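Local coordinates for necrotic enteritis toxin B (Clostridium perfringens, PDB 4I0N), which probably kills host cells by assembling into beta-barrel pores in their membranes, as do its relatives of the alpha-hemolysin (leukocidin) family, at residues A[79-84]-A[170-175]; A[83-88]-A[218-223]; A[243-248]-A[268-273]. All blocks are in the same frame, centred on the assembly; numbering follows the deposited sequence.

Contact 1: residues A[79-84]-A[170-175]; sequences MKWPET and IKFVET
With CG set between its backbone N and carbonyl carbon (chi1 64°), the indole of W81 is carried out to F172, whose own CG lies anti to N and presents a ring face to it. The six-membered ring of W81 meets this face edge-on, in a T-shaped pair with centroids 5.0 Å apart and planes at 76°; W81 CZ3 comes within 3.7 Å of F172 CG, offset from the ring centre. The backbone N of E174 lies over the opposite face of F172, while the indole NE1 is hydrogen-bonded to N263.

E83 makes the polar half of the contact. Its chain bends at chi2 (-84°) and brings the carboxylate to K171, whose long, mostly extended side chain turns only at its last torsion. K171 NZ donates to the syn lone pair of E83 OE2 (2.7 Å) in a salt bridge. A water gives one hydrogen to the same OE2 and the other to the carbonyl O of F172, and the second carboxylate oxygen, OE1, takes the hydroxyl of T84 (OG1 to OE1 2.6 Å) from above the carboxylate plane. Three donors thus fix the rotation of this buried acid. A second water links T84 OG1 to K171 NZ, so lysine, acid and threonine form one closed polar cluster.

In the backbone, F172 N donates to E83 O at 2.9 Å, and T84 and K171 form an antiparallel non-hydrogen-bonded pair, with T84 CA 3.4 Å from I170 O. Against the other neighbour, strand 236-255, E83 and T84 both face F246, a classic beta bulge at the corner where the chain turns within the alpha-hemolysin fold.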
loop_
_atom_site.group_PDB
_atom_site.type_symbol
_atom_site.label_atom_id
_atom_site.label_comp_id
_atom_site.label_asym_id
_atom_site.label_seq_id
_atom_site.Cartn_x
_atom_site.Cartn_y
_atom_site.Cartn_z
ATOM N N MET A 79 19.900 3.789 12.315
ATOM C CA MET A 79 19.040 4.163 11.200
ATOM C C MET A 79 17.705 3.454 11.353
ATOM O O MET A 79 17.641 2.221 11.284
ATOM C CB MET A 79 19.706 3.762 9.878
ATOM C CG MET A 79 18.794 3.954 8.638
ATOM S SD MET A 79 19.718 3.476 7.161
ATOM C CE MET A 79 18.403 3.113 6.001
ATOM N N LYS A 80 16.643 4.231 11.587
ATOM C CA LYS A 80 15.300 3.688 11.578
ATOM C C LYS A 80 14.770 3.712 10.144
ATOM O O LYS A 80 14.845 4.749 9.473
ATOM C CB LYS A 80 14.381 4.498 12.506
ATOM C CG LYS A 80 12.988 3.876 12.615
ATOM C CD LYS A 80 12.079 4.650 13.533
ATOM C CE LYS A 80 11.622 5.992 12.933
ATOM N NZ LYS A 80 10.655 5.816 11.797
ATOM N N TRP A 81 14.183 2.605 9.690
ATOM C CA TRP A 81 13.803 2.478 8.282
ATOM C C TRP A 81 12.558 1.586 8.177
ATOM O O TRP A 81 12.293 0.810 9.097
ATOM C CB TRP A 81 14.988 1.926 7.463
ATOM C CG TRP A 81 15.400 0.538 7.851
ATOM C CD1 TRP A 81 16.138 0.163 8.944
ATOM C CD2 TRP A 81 15.060 -0.661 7.162
ATOM N NE1 TRP A 81 16.298 -1.212 8.957
ATOM C CE2 TRP A 81 15.622 -1.740 7.888
ATOM C CE3 TRP A 81 14.316 -0.932 5.998
ATOM C CZ2 TRP A 81 15.481 -3.077 7.487
ATOM C CZ3 TRP A 81 14.182 -2.255 5.583
ATOM C CH2 TRP A 81 14.773 -3.318 6.332
ATOM N N PRO A 82 11.765 1.746 7.097
ATOM C CA PRO A 82 10.518 0.986 6.989
ATOM C C PRO A 82 10.740 -0.385 6.358
ATOM O O PRO A 82 11.178 -0.489 5.198
ATOM C CB PRO A 82 9.653 1.874 6.091
ATOM C CG PRO A 82 10.632 2.524 5.183
ATOM C CD PRO A 82 11.857 2.800 6.069
ATOM N N GLU A 83 10.467 -1.432 7.131
ATOM C CA GLU A 83 10.701 -2.781 6.647
ATOM C C GLU A 83 9.459 -3.332 5.958
ATOM O O GLU A 83 9.585 -4.114 5.012
ATOM C CB GLU A 83 11.205 -3.693 7.777
ATOM C CG GLU A 83 11.645 -5.104 7.305
ATOM C CD GLU A 83 10.488 -6.087 7.178
ATOM O OE1 GLU A 83 9.389 -5.814 7.726
ATOM O OE2 GLU A 83 10.681 -7.138 6.518
ATOM N N THR A 84 8.272 -2.927 6.424
ATOM C CA THR A 84 6.996 -3.354 5.815
ATOM C C THR A 84 5.984 -2.211 5.816
ATOM O O THR A 84 5.743 -1.577 6.860
ATOM C CB THR A 84 6.349 -4.617 6.523
ATOM O OG1 THR A 84 7.203 -5.766 6.359
ATOM C CG2 THR A 84 4.966 -4.939 5.901
ATOM N N ILE A 170 3.718 -4.745 1.664
ATOM C CA ILE A 170 4.794 -4.386 0.755
ATOM C C ILE A 170 6.042 -4.471 1.625
ATOM O O ILE A 170 6.295 -3.607 2.487
ATOM C CB ILE A 170 4.570 -3.012 0.080
ATOM C CG1 ILE A 170 3.405 -3.100 -0.922
ATOM C CG2 ILE A 170 5.860 -2.523 -0.630
ATOM C CD1 ILE A 170 2.035 -3.067 -0.284
ATOM N N LYS A 171 6.793 -5.552 1.417
ATOM C CA LYS A 171 7.795 -5.978 2.383
ATOM C C LYS A 171 9.182 -5.953 1.758
ATOM O O LYS A 171 9.377 -6.355 0.623
ATOM C CB LYS A 171 7.484 -7.404 2.886
ATOM C CG LYS A 171 8.415 -7.900 3.984
ATOM C CD LYS A 171 7.932 -9.306 4.474
ATOM C CE LYS A 171 8.880 -9.920 5.525
ATOM N NZ LYS A 171 8.920 -9.155 6.831
ATOM N N PHE A 172 10.153 -5.510 2.536
ATOM C CA PHE A 172 11.507 -5.382 2.052
ATOM C C PHE A 172 12.050 -6.761 1.686
ATOM O O PHE A 172 11.800 -7.763 2.397
ATOM C CB PHE A 172 12.368 -4.752 3.150
ATOM C CG PHE A 172 13.808 -4.593 2.755
ATOM C CD1 PHE A 172 14.187 -3.592 1.869
ATOM C CD2 PHE A 172 14.783 -5.454 3.282
ATOM C CE1 PHE A 172 15.536 -3.446 1.494
ATOM C CE2 PHE A 172 16.117 -5.321 2.916
ATOM C CZ PHE A 172 16.492 -4.303 2.020
ATOM N N VAL A 173 12.790 -6.815 0.586
ATOM C CA VAL A 173 13.404 -8.053 0.130
ATOM C C VAL A 173 14.908 -8.011 0.396
ATOM O O VAL A 173 15.405 -8.753 1.239
ATOM C CB VAL A 173 13.145 -8.309 -1.390
ATOM C CG1 VAL A 173 13.900 -9.550 -1.857
ATOM C CG2 VAL A 173 11.631 -8.484 -1.659
ATOM N N GLU A 174 15.633 -7.157 -0.334
ATOM C CA GLU A 174 17.102 -7.067 -0.222
ATOM C C GLU A 174 17.582 -5.790 -0.895
ATOM O O GLU A 174 16.907 -5.251 -1.787
ATOM C CB GLU A 174 17.799 -8.286 -0.895
ATOM C CG GLU A 174 17.572 -8.360 -2.410
ATOM C CD GLU A 174 18.316 -9.491 -3.104
ATOM O OE1 GLU A 174 18.998 -10.286 -2.425
ATOM O OE2 GLU A 174 18.214 -9.573 -4.352
ATOM N N THR A 175 18.759 -5.314 -0.499
ATOM C CA THR A 175 19.365 -4.195 -1.221
ATOM C C THR A 175 19.948 -4.697 -2.548
ATOM O O THR A 175 20.046 -5.902 -2.783
ATOM C CB THR A 175 20.450 -3.520 -0.385
ATOM O OG1 THR A 175 21.550 -4.411 -0.250
ATOM C CG2 THR A 175 19.925 -3.139 1.004
HETATM O O HOH W 1 12.499 -8.277 4.887
HETATM O O HOH W 2 6.267 -8.202 7.377
#

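Contact 2: residues A[83-88]-A[218-223]; sequences ETYRIN and GGFSPN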
loop_
_atom_site.group_PDB
_atom_site.type_symbol
_atom_site.label_atom_id
_atom_site.label_comp_id
_atom_site.label_asym_id
_atom_site.label_seq_id
_atom_site.Cartn_x
_atom_site.Cartn_y
_atom_site.Cartn_z
ATOM N N GLU A 83 10.467 -1.432 7.131
ATOM C CA GLU A 83 10.701 -2.781 6.647
ATOM C C GLU A 83 9.459 -3.332 5.958
ATOM O O GLU A 83 9.585 -4.114 5.012
ATOM C CB GLU A 83 11.205 -3.693 7.777
ATOM C CG GLU A 83 11.645 -5.104 7.305
ATOM C CD GLU A 83 10.488 -6.087 7.178
ATOM O OE1 GLU A 83 9.389 -5.814 7.726
ATOM O OE2 GLU A 83 10.681 -7.138 6.518
ATOM N N THR A 84 8.272 -2.927 6.424
ATOM C CA THR A 84 6.996 -3.354 5.815
ATOM C C THR A 84 5.984 -2.211 5.816
ATOM O O THR A 84 5.743 -1.577 6.860
ATOM C CB THR A 84 6.349 -4.617 6.523
ATOM O OG1 THR A 84 7.203 -5.766 6.359
ATOM C CG2 THR A 84 4.966 -4.939 5.901
ATOM N N TYR A 85 5.385 -1.952 4.650
ATOM C CA TYR A 85 4.159 -1.161 4.609
ATOM C C TYR A 85 2.952 -2.112 4.473
ATOM O O TYR A 85 2.920 -2.934 3.576
ATOM C CB TYR A 85 4.172 -0.231 3.413
ATOM C CG TYR A 85 5.262 0.800 3.400
ATOM C CD1 TYR A 85 5.021 2.099 3.887
ATOM C CD2 TYR A 85 6.512 0.516 2.833
ATOM C CE1 TYR A 85 6.014 3.091 3.835
ATOM C CE2 TYR A 85 7.531 1.505 2.788
ATOM C CZ TYR A 85 7.260 2.784 3.289
ATOM O OH TYR A 85 8.239 3.761 3.226
ATOM N N ARG A 86 1.958 -1.965 5.344
ATOM C CA ARG A 86 0.730 -2.753 5.265
ATOM C C ARG A 86 -0.454 -1.858 4.931
ATOM O O ARG A 86 -0.649 -0.788 5.554
ATOM C CB ARG A 86 0.448 -3.467 6.575
ATOM C CG ARG A 86 -0.841 -4.325 6.490
ATOM C CD ARG A 86 -0.968 -5.224 7.716
ATOM N NE ARG A 86 0.057 -6.257 7.696
ATOM C CZ ARG A 86 0.275 -7.137 8.673
ATOM N NH1 ARG A 86 -0.464 -7.124 9.773
ATOM N NH2 ARG A 86 1.245 -8.039 8.544
ATOM N N ILE A 87 -1.240 -2.295 3.951
ATOM C CA ILE A 87 -2.415 -1.531 3.522
ATOM C C ILE A 87 -3.603 -2.466 3.685
ATOM O O ILE A 87 -3.627 -3.542 3.103
ATOM C CB ILE A 87 -2.278 -1.040 2.049
ATOM C CG1 ILE A 87 -1.224 0.078 1.938
ATOM C CG2 ILE A 87 -3.636 -0.518 1.487
ATOM C CD1 ILE A 87 0.180 -0.397 1.699
ATOM N N ASN A 88 -4.587 -2.046 4.481
ATOM C CA ASN A 88 -5.813 -2.821 4.622
ATOM C C ASN A 88 -6.947 -1.978 4.061
ATOM O O ASN A 88 -7.034 -0.773 4.348
ATOM C CB ASN A 88 -6.127 -3.126 6.082
ATOM C CG ASN A 88 -5.041 -3.915 6.788
ATOM O OD1 ASN A 88 -4.350 -4.747 6.204
ATOM N ND2 ASN A 88 -4.898 -3.659 8.074
ATOM N N GLY A 218 12.146 7.922 0.814
ATOM C CA GLY A 218 11.001 8.822 0.687
ATOM C C GLY A 218 9.714 8.275 1.280
ATOM O O GLY A 218 9.113 8.896 2.149
ATOM N N GLY A 219 9.284 7.119 0.790
ATOM C CA GLY A 219 8.004 6.543 1.221
ATOM C C GLY A 219 7.376 5.735 0.108
ATOM O O GLY A 219 7.974 5.564 -0.977
ATOM N N PHE A 220 6.182 5.214 0.373
ATOM C CA PHE A 220 5.526 4.314 -0.564
ATOM C C PHE A 220 4.276 4.995 -1.097
ATOM O O PHE A 220 3.569 5.681 -0.349
ATOM C CB PHE A 220 5.197 2.979 0.130
ATOM C CG PHE A 220 4.423 1.999 -0.729
ATOM C CD1 PHE A 220 4.895 1.629 -1.993
ATOM C CD2 PHE A 220 3.246 1.416 -0.250
ATOM C CE1 PHE A 220 4.198 0.714 -2.788
ATOM C CE2 PHE A 220 2.523 0.500 -1.038
ATOM C CZ PHE A 220 3.007 0.158 -2.318
ATOM N N SER A 221 4.012 4.815 -2.388
ATOM C CA SER A 221 2.804 5.362 -3.007
ATOM C C SER A 221 1.864 4.243 -3.432
ATOM O O SER A 221 1.863 3.855 -4.607
ATOM C CB SER A 221 3.141 6.200 -4.247
ATOM O OG SER A 221 3.992 7.273 -3.915
ATOM N N PRO A 222 1.056 3.737 -2.491
ATOM C CA PRO A 222 0.217 2.601 -2.840
ATOM C C PRO A 222 -0.838 2.944 -3.902
ATOM O O PRO A 222 -1.314 4.083 -3.978
ATOM C CB PRO A 222 -0.444 2.231 -1.511
ATOM C CG PRO A 222 -0.482 3.540 -0.733
ATOM C CD PRO A 222 0.849 4.182 -1.095
ATOM N N ASN A 223 -1.178 1.949 -4.718
ATOM C CA ASN A 223 -2.274 2.076 -5.686
ATOM C C ASN A 223 -2.856 0.676 -5.783
ATOM O O ASN A 223 -2.207 -0.237 -6.298
ATOM C CB ASN A 223 -1.768 2.578 -7.055
ATOM C CG ASN A 223 -2.903 2.972 -8.037
ATOM O OD1 ASN A 223 -2.639 3.141 -9.234
ATOM N ND2 ASN A 223 -4.144 3.129 -7.548
#
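The hydroxyl of Y85 reaches past the chain at G219, with Y85 OH 3.4 Å from G219 CA, to hydrogen-bond the carbonyl O of L215 in the short helix 214-217. This ties the end of an otherwise apolar ring to the short helix that precedes strand 219-231. G219 has a phi of 149°, a conformation suited to a residue without a side chain, since at these backbone angles a side chain would crowd the carbonyl O of G218.

No hydrogen bond joins the two segments; their grip is one of rings and aliphatic groups. F220 CB sits almost exactly over the centre of the Y85 ring, 3.6 Å from the centroid and 3° off the ring normal, a CH-pi contact. Because CG of F220 is anti to its backbone N, the phenyl ring then runs on beside Y85 in the opposite sense, and the two ring planes meet obliquely at 41°. I87 continues the packing: its CD1 abuts the edge of F220, 3.7 Å from CE2, and its CG1 lies 4.1 Å from P222 CB. The ring of F220 also takes part in an edge-to-face pair with Y149, and I170 adds to the apolar layer.

Y85 and I87 alternate with R86 and face F220 and P222, with the CA atoms of Y85 and F220 7.7 Å apart, the layered core expected between the sheets of the beta-sandwich in the alpha-hemolysin fold.

Contact 3: residues A[243-248]-A[268-273]; sequences YQRFDN and TSEYNE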
loop_
_atom_site.group_PDB
_atom_site.type_symbol
_atom_site.label_atom_id
_atom_site.label_comp_id
_atom_site.label_asym_id
_atom_site.label_seq_id
_atom_site.Cartn_x
_atom_site.Cartn_y
_atom_site.Cartn_z
ATOM N N TYR A 243 -3.496 2.197 7.102
ATOM C CA TYR A 243 -2.093 2.175 6.721
ATOM C C TYR A 243 -1.253 1.910 7.962
ATOM O O TYR A 243 -1.457 2.526 9.010
ATOM C CB TYR A 243 -1.689 3.549 6.214
ATOM C CG TYR A 243 -2.238 4.010 4.909
ATOM C CD1 TYR A 243 -2.583 3.126 3.879
ATOM C CD2 TYR A 243 -2.319 5.382 4.660
ATOM C CE1 TYR A 243 -3.013 3.614 2.631
ATOM C CE2 TYR A 243 -2.734 5.869 3.435
ATOM C CZ TYR A 243 -3.093 5.007 2.433
ATOM O OH TYR A 243 -3.505 5.566 1.239
ATOM N N GLN A 244 -0.283 1.018 7.829
ATOM C CA GLN A 244 0.597 0.671 8.937
ATOM C C GLN A 244 2.007 0.581 8.390
ATOM O O GLN A 244 2.222 0.037 7.309
ATOM C CB GLN A 244 0.116 -0.658 9.505
ATOM C CG GLN A 244 0.604 -1.034 10.858
ATOM C CD GLN A 244 -0.387 -2.004 11.513
ATOM O OE1 GLN A 244 -1.310 -2.506 10.862
ATOM N NE2 GLN A 244 -0.211 -2.244 12.775
ATOM N N ARG A 245 2.979 1.132 9.116
ATOM C CA ARG A 245 4.347 1.063 8.656
ATOM C C ARG A 245 5.175 0.439 9.771
ATOM O O ARG A 245 5.230 0.991 10.866
ATOM C CB ARG A 245 4.864 2.466 8.307
ATOM C CG ARG A 245 6.198 2.428 7.534
ATOM C CD ARG A 245 6.927 3.778 7.480
ATOM N NE ARG A 245 7.301 4.216 8.829
ATOM C CZ ARG A 245 6.953 5.386 9.358
ATOM N NH1 ARG A 245 6.291 6.295 8.631
ATOM N NH2 ARG A 245 7.308 5.665 10.608
ATOM N N PHE A 246 5.764 -0.723 9.504
ATOM C CA PHE A 246 6.561 -1.439 10.507
ATOM C C PHE A 246 8.003 -1.064 10.289
ATOM O O PHE A 246 8.573 -1.351 9.230
ATOM C CB PHE A 246 6.383 -2.942 10.374
ATOM C CG PHE A 246 4.964 -3.401 10.638
ATOM C CD1 PHE A 246 4.518 -3.555 11.950
ATOM C CD2 PHE A 246 4.088 -3.664 9.595
ATOM C CE1 PHE A 246 3.200 -3.979 12.218
ATOM C CE2 PHE A 246 2.787 -4.089 9.849
ATOM C CZ PHE A 246 2.344 -4.244 11.168
ATOM N N ASP A 247 8.587 -0.453 11.310
ATOM C CA ASP A 247 9.936 0.066 11.216
ATOM C C ASP A 247 10.913 -0.922 11.807
ATOM O O ASP A 247 10.557 -1.724 12.683
ATOM C CB ASP A 247 10.036 1.413 11.928
ATOM C CG ASP A 247 9.265 2.522 11.211
ATOM O OD1 ASP A 247 9.176 2.515 9.962
ATOM O OD2 ASP A 247 8.753 3.400 11.923
ATOM N N ASN A 248 12.141 -0.892 11.290
ATOM C CA ASN A 248 13.261 -1.606 11.885
ATOM C C ASN A 248 14.352 -0.604 12.275
ATOM O O ASN A 248 14.389 0.515 11.749
ATOM C CB ASN A 248 13.863 -2.615 10.880
ATOM C CG ASN A 248 13.057 -3.930 10.758
ATOM O OD1 ASN A 248 13.568 -4.880 10.168
ATOM N ND2 ASN A 248 11.809 -3.972 11.266
ATOM N N THR A 268 8.701 0.743 17.983
ATOM C CA THR A 268 7.577 1.566 17.571
ATOM C C THR A 268 7.182 1.215 16.132
ATOM O O THR A 268 8.011 0.739 15.350
ATOM C CB THR A 268 7.956 3.069 17.631
ATOM O OG1 THR A 268 9.148 3.277 16.862
ATOM C CG2 THR A 268 8.221 3.507 19.095
ATOM N N SER A 269 5.914 1.450 15.798
ATOM C CA SER A 269 5.457 1.451 14.407
ATOM C C SER A 269 4.463 2.601 14.264
ATOM O O SER A 269 4.093 3.254 15.261
ATOM C CB SER A 269 4.811 0.103 14.019
ATOM O OG SER A 269 3.633 -0.151 14.786
ATOM N N GLU A 270 4.045 2.900 13.037
ATOM C CA GLU A 270 3.078 3.988 12.890
ATOM C C GLU A 270 1.833 3.519 12.189
ATOM O O GLU A 270 1.873 2.574 11.416
ATOM C CB GLU A 270 3.696 5.195 12.191
ATOM C CG GLU A 270 4.719 5.882 13.077
ATOM C CD GLU A 270 5.171 7.224 12.508
ATOM O OE1 GLU A 270 6.360 7.564 12.702
ATOM O OE2 GLU A 270 4.344 7.917 11.867
ATOM N N TYR A 271 0.718 4.167 12.500
ATOM C CA TYR A 271 -0.587 3.724 12.002
ATOM C C TYR A 271 -1.490 4.921 11.755
ATOM O O TYR A 271 -1.584 5.802 12.602
ATOM C CB TYR A 271 -1.235 2.819 13.037
ATOM C CG TYR A 271 -2.618 2.322 12.659
ATOM C CD1 TYR A 271 -2.786 1.084 12.028
ATOM C CD2 TYR A 271 -3.752 3.074 12.943
ATOM C CE1 TYR A 271 -4.066 0.617 11.685
ATOM C CE2 TYR A 271 -5.032 2.621 12.598
ATOM C CZ TYR A 271 -5.180 1.395 11.986
ATOM O OH TYR A 271 -6.449 0.965 11.657
ATOM N N ASN A 272 -2.176 4.937 10.616
ATOM C CA ASN A 272 -3.192 5.966 10.363
ATOM C C ASN A 272 -4.299 5.351 9.547
ATOM O O ASN A 272 -4.020 4.548 8.676
ATOM C CB ASN A 272 -2.578 7.151 9.597
ATOM C CG ASN A 272 -1.635 7.980 10.472
ATOM O OD1 ASN A 272 -0.404 7.905 10.334
ATOM N ND2 ASN A 272 -2.206 8.743 11.403
ATOM N N GLU A 273 -5.545 5.733 9.804
ATOM C CA GLU A 273 -6.647 5.200 9.018
ATOM C C GLU A 273 -7.580 6.317 8.524
ATOM O O GLU A 273 -7.624 7.417 9.097
ATOM C CB GLU A 273 -7.414 4.132 9.783
ATOM C CG GLU A 273 -8.070 4.636 11.038
ATOM C CD GLU A 273 -9.027 3.616 11.635
ATOM O OE1 GLU A 273 -8.625 2.456 11.808
ATOM O OE2 GLU A 273 -10.177 3.986 11.919
HETATM O O HOH W 3 1.229 0.013 13.995
HETATM O O HOH W 4 5.268 9.069 9.689
HETATM O O HOH W 5 7.866 -1.657 13.933
HETATM O O HOH W 6 8.170 3.892 14.426
#
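Segments 243-248 and 268-273 run antiparallel, their axes 4.8 Å apart at 171°, and Y243 with N272 and R245 with E270 form hydrogen-bonded pairs, each joined by two N-H...O=C bonds. On the face shared by R245 and E270, the arginine binds D247 of its own strand side-on: NE donates to OD1 at 2.8 Å and NH2 to OD2 at 3.0 Å, both along syn lone pairs and close to the guanidinium plane. The same NH2 reaches across to E270 OE1 at 3.0 Å, a weak, bent bond (147°) within a salt bridge, with carboxylate and guanidinium turned 71° apart. A water bridges R245 NH1 to E270 OE2. This salt-bridge network spans the beta hairpin of strands 236-255 and 258-279, and K80 on the adjoining strand 76-92 gives D247 OD2 a second cationic partner. Another water donates to D247 OD2 and also bonds T268 OG1.

The face carrying Q244 and Y271 is more open to solvent. There the amide carbon CD of Q244 approaches the edge of the tyrosine ring, 3.9 Å from Y271 CD1, while a water joins Q244 NE2 to S269 OG. The hydroxyl of Y271 donates to E273 OE1 through the anti lone pair.

Overall arrangement
Strand 76-92 is common to contacts 1 and 2, which share E83 and T84, and it is flanked by strand 165-172 of contact 1 and strand 236-255 of contact 3 in the same antiparallel sheet. The centres of contacts 1 and 2 lie about 10 Å apart, as do those of 2 and 3; those of 1 and 3 are about 12 Å apart. Contact 2 alone leaves this sheet, reaching strand 219-231 of the six-stranded one. Along the chain, contacts 1 and 2 both start from strand 76-92 and close before contact 3 opens. Together they join neighbouring strands edge to edge within one sheet and pack two sheets face to face in the body of the toxin.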